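Side-chain contacts in probable chitinase (Chromobacterium violaceum, PDB 5JH8), which is a probable chitinase of glycoside hydrolase family 18, expected to bind chitin and cleave its glycosidic bonds: residues N34-A37 and V41-N44; V67-G72 and D79-V84; N214-Y219 and D304-A309; P248-D251 and S256-F259. One frame throughout, in Å; residues are numbered along the deposited sequence. Where two conformers were deposited one is given.

Interaction 1. Residues N34-A37 and V41-N44; sequences NITA and VTGN
Antiparallel pairing of Asn34 with Thr42 rests on two backbone bonds, Asn34 N to Thr42 O at 2.9 Å and the straighter Thr42 N to Asn34 O at 2.8 Å (172° at the hydrogen), while Ile35 and Val41 form the next, non-hydrogen-bonded pair. Asn34 O also receives a CA-H...O contact from Val41 CA at 3.4 Å.

Just past the end of strand 27-35, Thr36 CG2 meets Thr42 CG2 at 3.9 Å, the side chains crossing at about a right angle. Thr42 has its OG1 tucked between backbone N and carbonyl carbon (chi1 70°), which lets this hydroxyl donate to Gly43 O at 2.8 Å. The hydroxyl of Thr36 belongs to the turn, where it bonds to Ala40 N.

The pairing is a short beta hairpin at the end of strand 27-35, one of the parallel strands of the family 18 TIM barrel; strand 41-43 turns back along it. Ile35 and Val41 share the face opposite Asn34 and Thr42: Ile35 packs on Ile80 and Val84 of helix 78-85 and on Ala92 of helix 89-96, Val41 on Leu96 of the latter and on the loop residue Phe99.

At the far end the amide group of Asn34 lies against Asn44, with Asn34 CG 3.8 Å from Asn44 CB. The two amide planes are 59° apart, and Asn44 OD1 is taken up by Asp46 N.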
loop_
_atom_site.group_PDB
_atom_site.type_symbol
_atom_site.label_atom_id
_atom_site.label_comp_id
_atom_site.label_asym_id
_atom_site.label_seq_id
_atom_site.Cartn_x
_atom_site.Cartn_y
_atom_site.Cartn_z
ATOM N N ASN A 34 -14.975 4.711 1.668
ATOM C CA ASN A 34 -15.081 4.992 0.243
ATOM C C ASN A 34 -15.509 6.445 0.046
ATOM O O ASN A 34 -15.906 7.137 0.997
ATOM C CB ASN A 34 -16.091 4.044 -0.416
ATOM C CG ASN A 34 -15.655 2.586 -0.358
ATOM O OD1 ASN A 34 -14.465 2.278 -0.295
ATOM N ND2 ASN A 34 -16.624 1.680 -0.382
ATOM N N ILE A 35 -15.426 6.909 -1.201
ATOM C CA ILE A 35 -15.964 8.207 -1.587
ATOM C C ILE A 35 -16.876 7.995 -2.782
ATOM O O ILE A 35 -16.609 7.138 -3.633
ATOM C CB ILE A 35 -14.841 9.238 -1.868
ATOM C CG1 ILE A 35 -15.395 10.660 -1.969
ATOM C CG2 ILE A 35 -14.001 8.859 -3.064
ATOM C CD1 ILE A 35 -14.331 11.733 -1.874
ATOM N N THR A 36 -17.973 8.741 -2.824
ATOM C CA THR A 36 -18.909 8.645 -3.936
ATOM C C THR A 36 -18.534 9.625 -5.050
ATOM O O THR A 36 -17.729 10.545 -4.874
ATOM C CB THR A 36 -20.335 8.955 -3.476
ATOM O OG1 THR A 36 -20.449 10.351 -3.192
ATOM C CG2 THR A 36 -20.735 8.126 -2.260
ATOM N N ALA A 37 -19.178 9.451 -6.208
ATOM C CA ALA A 37 -18.968 10.366 -7.325
ATOM C C ALA A 37 -19.441 11.778 -7.016
ATOM O O ALA A 37 -19.068 12.709 -7.734
ATOM C CB ALA A 37 -19.669 9.847 -8.582
ATOM N N VAL A 41 -17.923 11.096 1.670
ATOM C CA VAL A 41 -17.178 10.012 2.300
ATOM C C VAL A 41 -18.175 9.096 2.995
ATOM O O VAL A 41 -19.078 9.564 3.709
ATOM C CB VAL A 41 -16.147 10.552 3.304
ATOM C CG1 VAL A 41 -15.385 9.399 3.927
ATOM C CG2 VAL A 41 -15.175 11.505 2.652
ATOM N N THR A 42 -18.022 7.784 2.790
ATOM C CA THR A 42 -18.892 6.781 3.383
ATOM C C THR A 42 -18.045 5.675 3.992
ATOM O O THR A 42 -16.856 5.558 3.719
ATOM C CB THR A 42 -19.831 6.149 2.335
ATOM O OG1 THR A 42 -19.080 5.319 1.447
ATOM C CG2 THR A 42 -20.550 7.199 1.528
ATOM N N GLY A 43 -18.682 4.826 4.775
ATOM C CA GLY A 43 -18.083 3.561 5.128
ATOM C C GLY A 43 -17.979 2.674 3.906
ATOM O O GLY A 43 -18.577 2.927 2.864
ATOM N N ASN A 44 -17.194 1.607 4.025
ATOM C CA ASN A 44 -16.937 0.702 2.910
ATOM C C ASN A 44 -17.681 -0.625 3.017
ATOM O O ASN A 44 -17.407 -1.554 2.234
ATOM C CB ASN A 44 -15.439 0.451 2.732
ATOM C CG ASN A 44 -14.855 -0.382 3.826
ATOM O OD1 ASN A 44 -15.545 -0.766 4.767
ATOM N ND2 ASN A 44 -13.565 -0.657 3.724
#

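Interaction 2. Residues V67-G72 and D79-V84; sequences VSNVDG and DIAHAV
The flat amide of Asn69 meets the helix at its nitrogen end, ND2 standing 3.8 Å from Ala81 CB; no ring or amide stacks across this contact, and Asp71 touches with its CB while its carboxylate is engaged elsewhere. The arrangement joins the end of strand 63-68, a barrel strand of the TIM-barrel fold, to helix 78-85, which follows it after a short loop.

Asn69 is buried, and its amide is held by partners that tie the loop together: ND2 is hydrogen-bonded to Ser77 O and to Glu113 O. Glu113 and Trp76, which Asn69 also touches, belong to the pocket that holds the bound histidine, which probably makes Asn69 a second-shell residue of that pocket. Its CB points at the helix and meets Ile80 CG2 at 3.9 Å; chi1 of 60° with chi2 of -44° then carries ND2 to Ala81.

Ile80 makes the wider apolar contact through both branches. Asp71 OD1 accepts bonds from Asn73 N and Asn75 N, which fixes the loop against which Ile80 rests. With chi2 extended at 173°, Ile80 reaches along the loop until its CD1 lies 4.0 Å from both CA and CB of Asp71.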
loop_
_atom_site.group_PDB
_atom_site.type_symbol
_atom_site.label_atom_id
_atom_site.label_comp_id
_atom_site.label_asym_id
_atom_site.label_seq_id
_atom_site.Cartn_x
_atom_site.Cartn_y
_atom_site.Cartn_z
ATOM N N VAL A 67 -9.202 6.539 2.106
ATOM C CA VAL A 67 -10.448 6.700 1.372
ATOM C C VAL A 67 -10.237 6.258 -0.072
ATOM O O VAL A 67 -9.337 6.763 -0.757
ATOM C CB VAL A 67 -10.950 8.157 1.417
ATOM C CG1 VAL A 67 -12.266 8.276 0.677
ATOM C CG2 VAL A 67 -11.070 8.657 2.845
ATOM N N SER A 68 -11.081 5.345 -0.526
ATOM C CA SER A 68 -10.919 4.711 -1.822
ATOM C C SER A 68 -12.070 5.062 -2.761
ATOM O O SER A 68 -13.200 5.344 -2.337
ATOM C CB SER A 68 -10.824 3.186 -1.654
ATOM O OG SER A 68 -9.725 2.834 -0.819
ATOM N N ASN A 69 -11.773 4.999 -4.062
ATOM C CA ASN A 69 -12.769 5.184 -5.114
ATOM C C ASN A 69 -13.349 3.835 -5.528
ATOM O O ASN A 69 -13.188 3.381 -6.653
ATOM C CB ASN A 69 -12.155 5.882 -6.323
ATOM C CG ASN A 69 -11.008 5.092 -6.926
ATOM O OD1 ASN A 69 -10.159 4.579 -6.215
ATOM N ND2 ASN A 69 -10.960 5.019 -8.251
ATOM N N VAL A 70 -14.005 3.192 -4.576
ATOM C CA VAL A 70 -14.630 1.889 -4.765
ATOM C C VAL A 70 -16.137 2.116 -4.769
ATOM O O VAL A 70 -16.662 2.813 -3.891
ATOM C CB VAL A 70 -14.192 0.913 -3.653
ATOM C CG1 VAL A 70 -15.063 -0.326 -3.662
ATOM C CG2 VAL A 70 -12.716 0.534 -3.829
ATOM N N ASP A 71 -16.825 1.531 -5.756
ATOM C CA ASP A 71 -18.250 1.740 -5.944
ATOM C C ASP A 71 -19.070 0.740 -5.132
ATOM O O ASP A 71 -18.540 -0.069 -4.363
ATOM C CB ASP A 71 -18.590 1.708 -7.432
ATOM C CG ASP A 71 -18.403 0.333 -8.067
ATOM O OD1 ASP A 71 -18.360 -0.699 -7.366
ATOM O OD2 ASP A 71 -18.331 0.288 -9.313
ATOM N N GLY A 72 -20.393 0.808 -5.302
ATOM C CA GLY A 72 -21.302 0.007 -4.502
ATOM C C GLY A 72 -21.195 -1.485 -4.738
ATOM O O GLY A 72 -21.706 -2.268 -3.930
ATOM N N ASP A 79 -14.661 6.131 -12.943
ATOM C CA ASP A 79 -15.670 7.187 -13.015
ATOM C C ASP A 79 -15.738 7.994 -11.720
ATOM O O ASP A 79 -15.877 9.221 -11.760
ATOM C CB ASP A 79 -17.040 6.594 -13.343
ATOM C CG ASP A 79 -17.164 6.143 -14.793
ATOM O OD1 ASP A 79 -16.316 6.535 -15.627
ATOM O OD2 ASP A 79 -18.120 5.402 -15.100
ATOM N N ILE A 80 -15.666 7.330 -10.558
ATOM C CA ILE A 80 -15.659 8.070 -9.298
ATOM C C ILE A 80 -14.424 8.959 -9.215
ATOM O O ILE A 80 -14.507 10.129 -8.825
ATOM C CB ILE A 80 -15.778 7.117 -8.094
ATOM C CG1 ILE A 80 -17.194 6.559 -8.015
ATOM C CG2 ILE A 80 -15.435 7.846 -6.792
ATOM C CD1 ILE A 80 -17.389 5.486 -6.967
ATOM N N ALA A 81 -13.256 8.424 -9.573
ATOM C CA ALA A 81 -12.058 9.253 -9.520
ATOM C C ALA A 81 -12.182 10.450 -10.451
ATOM O O ALA A 81 -11.775 11.561 -10.107
ATOM C CB ALA A 81 -10.812 8.426 -9.836
ATOM N N HIS A 82 -12.737 10.236 -11.642
ATOM C CA HIS A 82 -12.940 11.340 -12.573
ATOM C C HIS A 82 -13.862 12.409 -11.984
ATOM O O HIS A 82 -13.555 13.605 -12.026
ATOM C CB HIS A 82 -13.524 10.815 -13.878
ATOM C CG HIS A 82 -13.909 11.907 -14.818
ATOM N ND1 HIS A 82 -12.980 12.601 -15.557
ATOM C CD2 HIS A 82 -15.107 12.468 -15.095
ATOM C CE1 HIS A 82 -13.592 13.522 -16.278
ATOM N NE2 HIS A 82 -14.885 13.467 -16.010
ATOM N N ALA A 83 -14.998 11.986 -11.432
ATOM C CA ALA A 83 -15.974 12.927 -10.884
ATOM C C ALA A 83 -15.386 13.720 -9.717
ATOM O O ALA A 83 -15.494 14.945 -9.675
ATOM C CB ALA A 83 -17.229 12.166 -10.456
ATOM N N VAL A 84 -14.743 13.035 -8.766
ATOM C CA VAL A 84 -14.137 13.702 -7.615
ATOM C C VAL A 84 -13.078 14.694 -8.065
ATOM O O VAL A 84 -12.885 15.741 -7.438
ATOM C CB VAL A 84 -13.561 12.614 -6.681
ATOM C CG1 VAL A 84 -12.552 13.188 -5.686
ATOM C CG2 VAL A 84 -14.699 11.892 -5.987
#

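Interaction 3. Residues N214-Y219 and D304-A309; sequences NGIPAY and DAFWAA. With 6KY ((2S)-2-(dimethylamino)-4-(methylselanyl)butanoic acid), chain E.
Phe306 lays one ring face against Ala218: the methyl CB sits 4.0 Å from the ring centroid and only 20° off the ring normal, a CH-pi contact. It is offset toward the rim, and CE1 and CZ are the nearest ring atoms, CE1 also lying 3.7 Å from Ala218 CA.

The torsions of Phe306 explain the reach. CG stands opposite the backbone N (chi1 180°), sending the ring from helix 304-309 to the strand, and chi2 of 81° turns its flat side to the methyl group. Ile216, two residues back on the same side of the strand, adds a looser touch of its CG2 to Phe306 CE1 at 4.5 Å. Trp234 meets the phenyl ring edge-to-face, and Leu296 of strand 293-297 also packs on it, so the helix is pressed onto two adjacent barrel strands through an apolar cluster.

The next residue, Tyr219, sends its ring to the other side of the strand. There the ring folds back over Pro217, whose CB lies 3.3 Å above the ring plane. Tyr219 OH is hydrogen-bonded to Asp179 OD1 and approaches the N-methyl carbon CN2 of the bound selenium-containing amino acid at 3.2 Å; the other N-methyl, CN1, lies 3.6 Å from Tyr219 CZ. Asp179 OD2 in turn bonds the ligand. The segment thus joins the helix-packed outside of a TIM barrel to the ligand pocket at the C-terminal end of its strand 212-222.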
loop_
_atom_site.group_PDB
_atom_site.type_symbol
_atom_site.label_atom_id
_atom_site.label_comp_id
_atom_site.label_asym_id
_atom_site.label_seq_id
_atom_site.Cartn_x
_atom_site.Cartn_y
_atom_site.Cartn_z
ATOM N N ASN A 214 8.288 3.552 0.615
ATOM C CA ASN A 214 8.152 2.320 -0.140
ATOM C C ASN A 214 7.077 1.455 0.500
ATOM O O ASN A 214 6.482 1.805 1.523
ATOM C CB ASN A 214 9.494 1.623 -0.370
ATOM C CG ASN A 214 10.077 1.012 0.876
ATOM O OD1 ASN A 214 9.810 1.445 1.984
ATOM N ND2 ASN A 214 10.919 -0.014 0.689
ATOM N N GLY A 215 6.814 0.329 -0.144
ATOM C CA GLY A 215 5.787 -0.603 0.296
ATOM C C GLY A 215 6.339 -2.007 0.371
ATOM O O GLY A 215 7.047 -2.468 -0.535
ATOM N N ILE A 216 5.994 -2.700 1.456
ATOM C CA ILE A 216 6.462 -4.066 1.696
ATOM C C ILE A 216 5.249 -4.930 2.007
ATOM O O ILE A 216 4.458 -4.593 2.894
ATOM C CB ILE A 216 7.470 -4.138 2.859
ATOM C CG1 ILE A 216 8.610 -3.144 2.635
ATOM C CG2 ILE A 216 7.955 -5.568 3.040
ATOM C CD1 ILE A 216 9.588 -3.057 3.810
ATOM N N PRO A 217 5.064 -6.034 1.280
ATOM C CA PRO A 217 3.907 -6.893 1.523
ATOM C C PRO A 217 4.163 -7.884 2.646
ATOM O O PRO A 217 5.245 -8.457 2.760
ATOM C CB PRO A 217 3.760 -7.629 0.191
ATOM C CG PRO A 217 5.212 -7.812 -0.267
ATOM C CD PRO A 217 5.910 -6.532 0.165
ATOM N N ALA A 218 3.131 -8.110 3.450
ATOM C CA ALA A 218 3.090 -9.208 4.419
ATOM C C ALA A 218 2.393 -10.422 3.840
ATOM O O ALA A 218 1.653 -11.133 4.523
ATOM C CB ALA A 218 2.435 -8.746 5.716
ATOM N N TYR A 219 2.641 -10.667 2.556
ATOM C CA TYR A 219 1.998 -11.746 1.828
ATOM C C TYR A 219 2.837 -12.020 0.585
ATOM O O TYR A 219 3.716 -11.232 0.196
ATOM C CB TYR A 219 0.537 -11.403 1.418
ATOM C CG TYR A 219 0.463 -10.268 0.408
ATOM C CD1 TYR A 219 0.421 -8.934 0.800
ATOM C CD2 TYR A 219 0.481 -10.540 -0.939
ATOM C CE1 TYR A 219 0.430 -7.918 -0.112
ATOM C CE2 TYR A 219 0.504 -9.524 -1.880
ATOM C CZ TYR A 219 0.482 -8.213 -1.462
ATOM O OH TYR A 219 0.512 -7.168 -2.344
ATOM N N ASP A 304 5.207 -12.224 14.461
ATOM C CA ASP A 304 6.213 -11.383 15.104
ATOM C C ASP A 304 7.473 -11.256 14.256
ATOM O O ASP A 304 8.125 -10.212 14.281
ATOM C CB ASP A 304 6.579 -11.942 16.477
ATOM C CG ASP A 304 5.465 -11.845 17.497
ATOM O OD1 ASP A 304 4.398 -11.277 17.218
ATOM O OD2 ASP A 304 5.706 -12.356 18.608
ATOM N N ALA A 305 7.817 -12.288 13.477
ATOM C CA ALA A 305 9.045 -12.233 12.695
ATOM C C ALA A 305 8.981 -11.195 11.592
ATOM O O ALA A 305 10.016 -10.664 11.186
ATOM C CB ALA A 305 9.361 -13.590 12.078
ATOM N N PHE A 306 7.781 -10.882 11.092
ATOM C CA PHE A 306 7.655 -9.839 10.093
ATOM C C PHE A 306 8.108 -8.503 10.651
ATOM O O PHE A 306 8.945 -7.813 10.054
ATOM C CB PHE A 306 6.197 -9.753 9.625
ATOM C CG PHE A 306 5.976 -8.688 8.592
ATOM C CD1 PHE A 306 6.284 -8.930 7.262
ATOM C CD2 PHE A 306 5.444 -7.451 8.933
ATOM C CE1 PHE A 306 6.080 -7.960 6.306
ATOM C CE2 PHE A 306 5.237 -6.476 7.971
ATOM C CZ PHE A 306 5.534 -6.753 6.649
ATOM N N TRP A 307 7.547 -8.108 11.795
ATOM C CA TRP A 307 7.912 -6.824 12.370
ATOM C C TRP A 307 9.346 -6.800 12.883
ATOM O O TRP A 307 9.984 -5.749 12.833
ATOM C CB TRP A 307 6.892 -6.407 13.431
ATOM C CG TRP A 307 5.590 -5.991 12.814
ATOM C CD1 TRP A 307 4.427 -6.713 12.789
ATOM C CD2 TRP A 307 5.329 -4.780 12.098
ATOM N NE1 TRP A 307 3.461 -6.022 12.090
ATOM C CE2 TRP A 307 3.984 -4.830 11.672
ATOM C CE3 TRP A 307 6.097 -3.666 11.765
ATOM C CZ2 TRP A 307 3.398 -3.795 10.949
ATOM C CZ3 TRP A 307 5.517 -2.646 11.051
ATOM C CH2 TRP A 307 4.181 -2.714 10.662
ATOM N N ALA A 308 9.874 -7.928 13.349
ATOM C CA ALA A 308 11.284 -7.959 13.722
ATOM C C ALA A 308 12.155 -7.659 12.508
ATOM O O ALA A 308 13.167 -6.953 12.624
ATOM C CB ALA A 308 11.632 -9.325 14.328
ATOM N N ALA A 309 11.799 -8.205 11.344
ATOM C CA ALA A 309 12.557 -7.953 10.126
ATOM C C ALA A 309 12.444 -6.500 9.669
ATOM O O ALA A 309 13.444 -5.891 9.262
ATOM C CB ALA A 309 12.110 -8.916 9.038
HETATM N N 6KY E . -2.715 -6.203 -3.104
HETATM C CA 6KY E . -3.964 -5.668 -3.733
HETATM C C 6KY E . -4.840 -5.041 -2.669
HETATM O O 6KY E . -5.363 -5.743 -1.811
HETATM C CB 6KY E . -4.751 -6.731 -4.527
HETATM C CG 6KY E . -3.946 -7.263 -5.725
HETATM SE SE 6KY E . -4.937 -8.514 -6.861
HETATM C CE 6KY E . -4.837 -10.046 -5.657
HETATM C CN1 6KY E . -2.907 -7.435 -2.314
HETATM C CN2 6KY E . -2.027 -5.206 -2.249
#

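Interaction 4. Residues P248-D251 and S256-F259; sequences PRYD and SLTF
Backbone hydrogen bonds come first: Arg249 N gives to Thr258 O at 2.8 Å and Asp251 N to Ser256 O at 2.8 Å. Returning bonds run from Thr258 N to Arg249 O at 2.9 Å and, longer, from Ser256 N to Asp251 O at 3.2 Å. Tyr250 and Leu257 form the non-hydrogen-bonded pair in the middle.

The charged interaction lies within one strand. Arg249 NH1 and Asp251 OD1 form a salt bridge of 2.8 Å, with the oxygen at the edge of the guanidinium, near its plane, and using its anti lone pair. The arginine chain is extended to CD and then bends at chi3 (74°), which swings the guanidinium along the sheet to Asp251 and beside Thr258, whose CG2 is 3.8 Å from NH2. Asp251 OD2 has its own partner in Thr254 OG1, so both carboxylate oxygens are bound.

Apolar contacts centre on Pro248: Leu257 CD1 lies 3.9 Å from Pro248 CB, and Pro248 CA rests 3.8 Å from Phe259 CB.

Around the aromatic ring of Tyr250, Leu257 CD1 approaches at the edge, Ser256 N stands over a face, and Arg277 makes a cation-pi contact. The polar end of this residue is held separately, Tyr250 OH bonding to His255 ND1.

This is a beta hairpin, and strand 256-262 also pairs antiparallel with strand 268-273 on its other edge; falling between barrel strands 212-222 and 293-297, it is consistent with the alpha+beta insertion domain found in many family 18 chitinases.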
loop_
_atom_site.group_PDB
_atom_site.type_symbol
_atom_site.label_atom_id
_atom_site.label_comp_id
_atom_site.label_asym_id
_atom_site.label_seq_id
_atom_site.Cartn_x
_atom_site.Cartn_y
_atom_site.Cartn_z
ATOM N N PRO A 248 12.596 -24.287 -0.224
ATOM C CA PRO A 248 12.471 -22.946 -0.792
ATOM C C PRO A 248 13.817 -22.414 -1.253
ATOM O O PRO A 248 14.859 -22.702 -0.665
ATOM C CB PRO A 248 11.923 -22.129 0.386
ATOM C CG PRO A 248 12.482 -22.795 1.596
ATOM C CD PRO A 248 12.531 -24.271 1.252
ATOM N N ARG A 249 13.781 -21.626 -2.321
ATOM C CA ARG A 249 14.960 -21.047 -2.953
ATOM C C ARG A 249 14.909 -19.540 -2.763
ATOM O O ARG A 249 13.892 -18.897 -3.070
ATOM C CB ARG A 249 14.977 -21.345 -4.460
ATOM C CG ARG A 249 16.145 -20.685 -5.252
ATOM C CD ARG A 249 16.186 -21.069 -6.753
ATOM N NE ARG A 249 15.146 -20.417 -7.556
ATOM C CZ ARG A 249 15.244 -19.187 -8.063
ATOM N NH1 ARG A 249 16.337 -18.457 -7.859
ATOM N NH2 ARG A 249 14.244 -18.677 -8.775
ATOM N N TYR A 250 15.987 -18.974 -2.239
ATOM C CA TYR A 250 16.101 -17.526 -2.151
ATOM C C TYR A 250 16.678 -16.994 -3.450
ATOM O O TYR A 250 17.796 -17.345 -3.833
ATOM C CB TYR A 250 16.980 -17.112 -0.983
ATOM C CG TYR A 250 16.845 -15.639 -0.646
ATOM C CD1 TYR A 250 15.725 -15.157 0.018
ATOM C CD2 TYR A 250 17.850 -14.734 -0.957
ATOM C CE1 TYR A 250 15.615 -13.825 0.365
ATOM C CE2 TYR A 250 17.737 -13.391 -0.632
ATOM C CZ TYR A 250 16.616 -12.934 0.030
ATOM O OH TYR A 250 16.488 -11.604 0.400
ATOM N N ASP A 251 15.909 -16.172 -4.135
ATOM C CA ASP A 251 16.349 -15.533 -5.369
ATOM C C ASP A 251 17.066 -14.244 -4.987
ATOM O O ASP A 251 16.441 -13.242 -4.633
ATOM C CB ASP A 251 15.164 -15.268 -6.285
ATOM C CG ASP A 251 15.612 -14.839 -7.673
ATOM O OD1 ASP A 251 16.222 -15.668 -8.390
ATOM O OD2 ASP A 251 15.386 -13.673 -8.044
ATOM N N SER A 256 13.715 -12.347 -3.114
ATOM C CA SER A 256 12.396 -12.950 -3.008
ATOM C C SER A 256 12.555 -14.444 -2.796
ATOM O O SER A 256 13.520 -15.041 -3.271
ATOM C CB SER A 256 11.575 -12.641 -4.264
ATOM O OG SER A 256 11.451 -11.239 -4.460
ATOM N N LEU A 257 11.589 -15.040 -2.110
ATOM C CA LEU A 257 11.591 -16.454 -1.796
ATOM C C LEU A 257 10.606 -17.175 -2.704
ATOM O O LEU A 257 9.472 -16.715 -2.878
ATOM C CB LEU A 257 11.210 -16.656 -0.336
ATOM C CG LEU A 257 11.412 -18.071 0.187
ATOM C CD1 LEU A 257 12.887 -18.342 0.422
ATOM C CD2 LEU A 257 10.603 -18.270 1.464
ATOM N N THR A 258 11.022 -18.315 -3.270
ATOM C CA THR A 258 10.124 -19.089 -4.115
ATOM C C THR A 258 10.194 -20.564 -3.753
ATOM O O THR A 258 11.218 -21.068 -3.295
ATOM C CB THR A 258 10.404 -18.847 -5.607
ATOM O OG1 THR A 258 9.396 -19.478 -6.406
ATOM C CG2 THR A 258 11.749 -19.365 -6.031
ATOM N N PHE A 259 9.088 -21.265 -3.971
ATOM C CA PHE A 259 9.081 -22.714 -3.859
ATOM C C PHE A 259 7.947 -23.261 -4.695
ATOM O O PHE A 259 7.037 -22.536 -5.095
ATOM C CB PHE A 259 9.015 -23.221 -2.408
ATOM C CG PHE A 259 7.827 -22.742 -1.611
ATOM C CD1 PHE A 259 7.879 -21.536 -0.926
ATOM C CD2 PHE A 259 6.690 -23.532 -1.468
ATOM C CE1 PHE A 259 6.821 -21.112 -0.172
ATOM C CE2 PHE A 259 5.625 -23.096 -0.692
ATOM C CZ PHE A 259 5.709 -21.893 -0.046
#

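How the interactions relate
Interactions 1 and 2 come first along the chain and sit together, their centres 8 Å apart, on neighbouring parallel strands 27-35 and 63-68; Ile35 N probably bonds to Ser68 O at 2.9 Å, and Ala83 CB of helix 78-85 lies 3.3 Å from Ala37 O. Interaction 3 lies across the barrel, its centre 29 Å from that of either, on strand 212-222 and the closing helix 304-309. Interaction 4, 16 Å from interaction 3 between centres, falls in sequence between its two segments, in the elements inserted between the last two barrel strands. The barrel sheet thus links both sides, with the histidine within about 10 Å of side chains from interactions 1, 2 and 3.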